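Local coordinates for glutathione s-transferase (Haemonchus contortus, PDB 2WS2), which probably catalyses transfer of glutathione onto electrophilic substrates, releasing a halide from RX compounds, at residues Y105-V108 with M112-G115; D123-A128 with E167-L172. All blocks are in the same frame, centred on the assembly; numbering follows the deposited sequence.

Contact 1: Y105-V108 with M112-G115; sequences YFKV and MDQG
Val-108 and Asp-113 meet at the surface of the all-helical C-terminal domain of a glutathione transferase fold, where the chain doubles back just after the short helix 103-107. The touching atom is the Val-108 methyl CG2, which sits 3.1 Å from Asp-113 O, close for a carbon-oxygen approach. It lies beside the carbonyl oxygen, nearly at right angles to the C=O bond. The same methyl reaches along the returning backbone, with Gly-115 N 3.6 Å from CG2 and the Asp-113 CB methylene at 4.0 Å from CG2. Val-108 has a chi1 of 126°, away from a staggered position, which together with the short approach to oxygen suggests some local strain.

One residue earlier, Lys-107 meets the turn with the root of its side chain: its CB is 3.7 Å from Asp-113 OD1. This is van der Waals packing, not a salt bridge. Asp-113 brings the carboxylate there with CG beside its backbone N (chi1 -47°), while the lysine chain bends at chi2 and chi3 and carries its amine off the other way. The backbones do not bond either, Lys-107 O and Met-112 N being 3.6 Å apart. No hydrogen bond crosses between the two segments; beyond the short connecting loop, they meet by van der Waals packing, and Met-112 and Gln-114 send their side chains outward.

Further contacts place the segment 105-108: Val-108 packs on Leu-117, in the loop leading to helix 118-143. The Tyr-105 hydroxyl is hydrogen-bonded to Glu-121 OE2 of that helix and its ring meets the Phe-125 ring, while Phe-106 rests on Thr-166. Charge stays apart across the turn: Lys-107 NZ lies 8.0 Å from Asp-113 OD1.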
loop_
_atom_site.group_PDB
_atom_site.type_symbol
_atom_site.label_atom_id
_atom_site.label_comp_id
_atom_site.label_asym_id
_atom_site.label_seq_id
_atom_site.Cartn_x
_atom_site.Cartn_y
_atom_site.Cartn_z
ATOM N N TYR A 105 -9.340 16.927 4.412
ATOM C CA TYR A 105 -8.964 18.200 5.043
ATOM C C TYR A 105 -7.812 18.897 4.286
ATOM O O TYR A 105 -7.571 20.086 4.453
ATOM C CB TYR A 105 -8.653 17.984 6.539
ATOM C CG TYR A 105 -7.984 19.169 7.190
ATOM C CD1 TYR A 105 -8.737 20.254 7.638
ATOM C CD2 TYR A 105 -6.606 19.231 7.312
ATOM C CE1 TYR A 105 -8.135 21.350 8.213
ATOM C CE2 TYR A 105 -5.987 20.336 7.883
ATOM C CZ TYR A 105 -6.765 21.382 8.344
ATOM O OH TYR A 105 -6.173 22.477 8.907
ATOM N N PHE A 106 -7.137 18.168 3.404
ATOM C CA PHE A 106 -6.040 18.726 2.624
ATOM C C PHE A 106 -6.547 19.701 1.546
ATOM O O PHE A 106 -5.806 20.579 1.090
ATOM C CB PHE A 106 -5.252 17.579 1.978
ATOM C CG PHE A 106 -3.814 17.472 2.424
ATOM C CD1 PHE A 106 -3.396 17.969 3.661
ATOM C CD2 PHE A 106 -2.877 16.855 1.599
ATOM C CE1 PHE A 106 -2.070 17.854 4.059
ATOM C CE2 PHE A 106 -1.537 16.738 1.996
ATOM C CZ PHE A 106 -1.138 17.236 3.230
ATOM N N LYS A 107 -7.815 19.537 1.157
ATOM C CA LYS A 107 -8.410 20.251 0.034
ATOM C C LYS A 107 -9.241 21.460 0.464
ATOM O O LYS A 107 -9.190 22.507 -0.178
ATOM C CB LYS A 107 -9.264 19.292 -0.819
ATOM C CG LYS A 107 -8.529 18.025 -1.276
ATOM C CD LYS A 107 -7.289 18.337 -2.121
ATOM C CE LYS A 107 -5.991 18.189 -1.348
ATOM N NZ LYS A 107 -4.780 18.492 -2.162
ATOM N N VAL A 108 -10.011 21.305 1.538
ATOM C CA VAL A 108 -10.776 22.406 2.151
ATOM C C VAL A 108 -9.926 23.671 2.460
ATOM O O VAL A 108 -10.426 24.683 3.002
ATOM C CB VAL A 108 -11.563 21.877 3.367
ATOM C CG1 VAL A 108 -11.285 22.652 4.630
ATOM C CG2 VAL A 108 -13.058 21.773 3.053
ATOM N N MET A 112 -10.543 22.076 -3.524
ATOM C CA MET A 112 -11.967 21.667 -3.736
ATOM C C MET A 112 -13.024 22.006 -2.668
ATOM O O MET A 112 -13.762 22.987 -2.798
ATOM C CB MET A 112 -12.101 20.179 -4.149
ATOM C CG MET A 112 -12.875 19.964 -5.446
ATOM S SD MET A 112 -13.510 18.285 -5.669
ATOM C CE MET A 112 -13.512 18.121 -7.451
ATOM N N ASP A 113 -13.102 21.186 -1.624
ATOM C CA ASP A 113 -14.342 21.017 -0.865
ATOM C C ASP A 113 -14.825 22.164 0.044
ATOM O O ASP A 113 -14.034 23.045 0.422
ATOM C CB ASP A 113 -14.314 19.661 -0.141
ATOM C CG ASP A 113 -13.880 18.510 -1.068
ATOM O OD1 ASP A 113 -12.765 18.584 -1.639
ATOM O OD2 ASP A 113 -14.648 17.534 -1.222
ATOM N N GLN A 114 -16.117 22.104 0.405
ATOM C CA GLN A 114 -16.916 23.227 0.940
ATOM C C GLN A 114 -17.386 22.980 2.389
ATOM O O GLN A 114 -18.594 22.859 2.681
ATOM C CB GLN A 114 -18.106 23.508 -0.029
ATOM C CG GLN A 114 -19.237 24.470 0.420
ATOM C CD GLN A 114 -20.416 24.516 -0.585
ATOM O OE1 GLN A 114 -20.214 24.684 -1.791
ATOM N NE2 GLN A 114 -21.641 24.373 -0.084
ATOM N N GLY A 115 -16.432 22.946 3.310
ATOM C CA GLY A 115 -16.750 22.609 4.693
ATOM C C GLY A 115 -16.244 23.567 5.742
ATOM O O GLY A 115 -15.409 24.447 5.455
#

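Contact 2: D123-A128 with E167-L172; sequences DVFEPA and EHYPKL
Phe-125 drives the edge of its ring toward the face of Tyr-169 in an edge-to-face pair, centroids 4.7 Å apart and planes at 56°. Its CE2 lies 3.5 Å from Tyr-169 CZ, above the ring and offset toward the rim. Leu-172 comes to the edge of the phenylalanine ring, CD1 3.6 Å from Phe-125 CZ, so this tight part is buried and apolar. With CG anti to its backbone N (chi1 172°), Phe-125 projects from the helix into the loop; a type I turn from Tyr-169 to Leu-172 brings both loop residues to it.

Tyr-169 OH is a short 2.7 Å from Glu-126 OE2 but also hydrogen-bonded to Glu-121 OE1, its stronger partner; its single proton cannot fully serve both. Two carboxylates so close might raise the proton affinity of one, an effect the nearby Lys-171 would oppose. The loose, solvent side is the exposed Pro-170 and Lys-171 of the turn; Lys-171 packs on Glu-121, its NZ 6.6 Å from Glu-126 OE2.

The contact ties helix 118-143 to the loop between helices 155-162 and 177-186; Leu-172 also packs on Phe-133, and its carbonyl oxygen accepts a bond from Arg-129 NH1, both on helix 118-143.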
loop_
_atom_site.group_PDB
_atom_site.type_symbol
_atom_site.label_atom_id
_atom_site.label_comp_id
_atom_site.label_asym_id
_atom_site.label_seq_id
_atom_site.Cartn_x
_atom_site.Cartn_y
_atom_site.Cartn_z
ATOM N N ASP A 123 -11.760 17.406 13.867
ATOM C CA ASP A 123 -12.459 16.077 13.928
ATOM C C ASP A 123 -11.917 15.055 12.903
ATOM O O ASP A 123 -12.338 13.883 12.874
ATOM C CB ASP A 123 -14.001 16.201 13.852
ATOM C CG ASP A 123 -14.643 16.757 15.159
ATOM O OD1 ASP A 123 -14.833 16.022 16.157
ATOM O OD2 ASP A 123 -15.001 17.943 15.182
ATOM N N VAL A 124 -10.970 15.489 12.083
ATOM C CA VAL A 124 -10.270 14.598 11.159
ATOM C C VAL A 124 -8.737 14.685 11.332
ATOM O O VAL A 124 -8.101 13.714 11.756
ATOM C CB VAL A 124 -10.670 14.874 9.683
ATOM C CG1 VAL A 124 -9.679 14.225 8.715
ATOM C CG2 VAL A 124 -12.124 14.424 9.400
ATOM N N PHE A 125 -8.178 15.857 11.031
ATOM C CA PHE A 125 -6.731 16.050 10.876
ATOM C C PHE A 125 -5.913 15.930 12.150
ATOM O O PHE A 125 -4.852 15.301 12.152
ATOM C CB PHE A 125 -6.432 17.415 10.229
ATOM C CG PHE A 125 -4.965 17.778 10.210
ATOM C CD1 PHE A 125 -4.110 17.247 9.242
ATOM C CD2 PHE A 125 -4.431 18.647 11.178
ATOM C CE1 PHE A 125 -2.748 17.580 9.231
ATOM C CE2 PHE A 125 -3.064 18.981 11.183
ATOM C CZ PHE A 125 -2.225 18.455 10.208
ATOM N N GLU A 126 -6.363 16.582 13.211
ATOM C CA GLU A 126 -5.533 16.683 14.404
ATOM C C GLU A 126 -5.517 15.372 15.202
ATOM O O GLU A 126 -4.447 14.937 15.610
ATOM C CB GLU A 126 -5.926 17.892 15.250
ATOM C CG GLU A 126 -6.167 19.122 14.389
ATOM C CD GLU A 126 -5.456 20.338 14.880
ATOM O OE1 GLU A 126 -6.053 21.102 15.687
ATOM O OE2 GLU A 126 -4.306 20.535 14.435
ATOM N N PRO A 127 -6.682 14.708 15.369
ATOM C CA PRO A 127 -6.575 13.407 16.007
ATOM C C PRO A 127 -5.880 12.389 15.104
ATOM O O PRO A 127 -5.580 11.281 15.562
ATOM C CB PRO A 127 -8.035 13.013 16.266
ATOM C CG PRO A 127 -8.834 14.272 16.009
ATOM C CD PRO A 127 -8.073 15.012 15.013
ATOM N N ALA A 128 -5.625 12.777 13.851
ATOM C CA ALA A 128 -4.870 11.946 12.898
ATOM C C ALA A 128 -3.400 12.269 12.976
ATOM O O ALA A 128 -2.567 11.388 12.801
ATOM C CB ALA A 128 -5.377 12.133 11.451
ATOM N N GLU A 167 3.758 23.091 4.352
ATOM C CA GLU A 167 3.822 24.256 5.283
ATOM C C GLU A 167 2.725 25.299 5.081
ATOM O O GLU A 167 2.787 26.400 5.687
ATOM C CB GLU A 167 5.208 24.923 5.352
ATOM C CG GLU A 167 5.703 25.562 4.087
ATOM C CD GLU A 167 6.403 24.587 3.173
ATOM O OE1 GLU A 167 5.729 23.707 2.602
ATOM O OE2 GLU A 167 7.638 24.700 3.024
ATOM N N HIS A 168 1.752 24.957 4.221
ATOM C CA HIS A 168 0.380 25.456 4.327
ATOM C C HIS A 168 -0.104 25.243 5.762
ATOM O O HIS A 168 -1.040 25.915 6.241
ATOM C CB HIS A 168 -0.546 24.680 3.377
ATOM C CG HIS A 168 -0.244 24.898 1.924
ATOM N ND1 HIS A 168 -0.701 25.998 1.226
ATOM C CD2 HIS A 168 0.469 24.160 1.039
ATOM C CE1 HIS A 168 -0.279 25.932 -0.026
ATOM N NE2 HIS A 168 0.444 24.831 -0.164
ATOM N N TYR A 169 0.524 24.278 6.439
ATOM C CA TYR A 169 0.335 24.055 7.866
ATOM C C TYR A 169 1.674 24.255 8.581
ATOM O O TYR A 169 2.476 23.304 8.697
ATOM C CB TYR A 169 -0.211 22.654 8.119
ATOM C CG TYR A 169 -1.122 22.581 9.304
ATOM C CD1 TYR A 169 -2.448 22.936 9.189
ATOM C CD2 TYR A 169 -0.648 22.182 10.553
ATOM C CE1 TYR A 169 -3.297 22.885 10.277
ATOM C CE2 TYR A 169 -1.490 22.112 11.646
ATOM C CZ TYR A 169 -2.824 22.475 11.506
ATOM O OH TYR A 169 -3.691 22.426 12.583
ATOM N N PRO A 170 1.945 25.505 9.037
ATOM C CA PRO A 170 3.195 25.850 9.739
ATOM C C PRO A 170 3.398 25.109 11.059
ATOM O O PRO A 170 4.546 24.848 11.434
ATOM C CB PRO A 170 3.032 27.365 10.028
ATOM C CG PRO A 170 1.562 27.564 10.082
ATOM C CD PRO A 170 1.008 26.641 9.015
ATOM N N LYS A 171 2.296 24.814 11.763
ATOM C CA LYS A 171 2.322 24.171 13.083
ATOM C C LYS A 171 2.163 22.637 12.989
ATOM O O LYS A 171 1.581 21.996 13.873
ATOM C CB LYS A 171 1.252 24.782 14.005
ATOM C CG LYS A 171 -0.095 25.052 13.311
ATOM C CD LYS A 171 -1.094 25.826 14.199
ATOM C CE LYS A 171 -2.501 25.777 13.579
ATOM N NZ LYS A 171 -2.611 26.577 12.324
ATOM N N LEU A 172 2.697 22.078 11.911
ATOM C CA LEU A 172 2.562 20.648 11.602
ATOM C C LEU A 172 3.184 19.764 12.691
ATOM O O LEU A 172 2.462 19.023 13.358
ATOM C CB LEU A 172 3.095 20.343 10.214
ATOM C CG LEU A 172 2.804 18.952 9.600
ATOM C CD1 LEU A 172 1.311 18.595 9.520
ATOM C CD2 LEU A 172 3.420 18.904 8.257
#

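Overall arrangement
Contacts 1 and 2 follow each other along the chain, their centres 13 Å apart on the same side of the chain's centre. Tyr-105 bridges them: its OH lies 3.2 Å from Tyr-169 CE1, and its CD2 is 3.4 Å from Phe-125 CB. Glu-121 adds a polar link, one carboxylate oxygen going to Tyr-105 and the other to Tyr-169. Contact 1 is a surface turn, while contact 2 is buried, their centres about 22 and 17 Å from the chain centre. Both belong to the helical C-terminal domain; in glutathione transferases the glutathione site is built mainly on the thioredoxin-like N-terminal domain. Neither contact touches the second subunit.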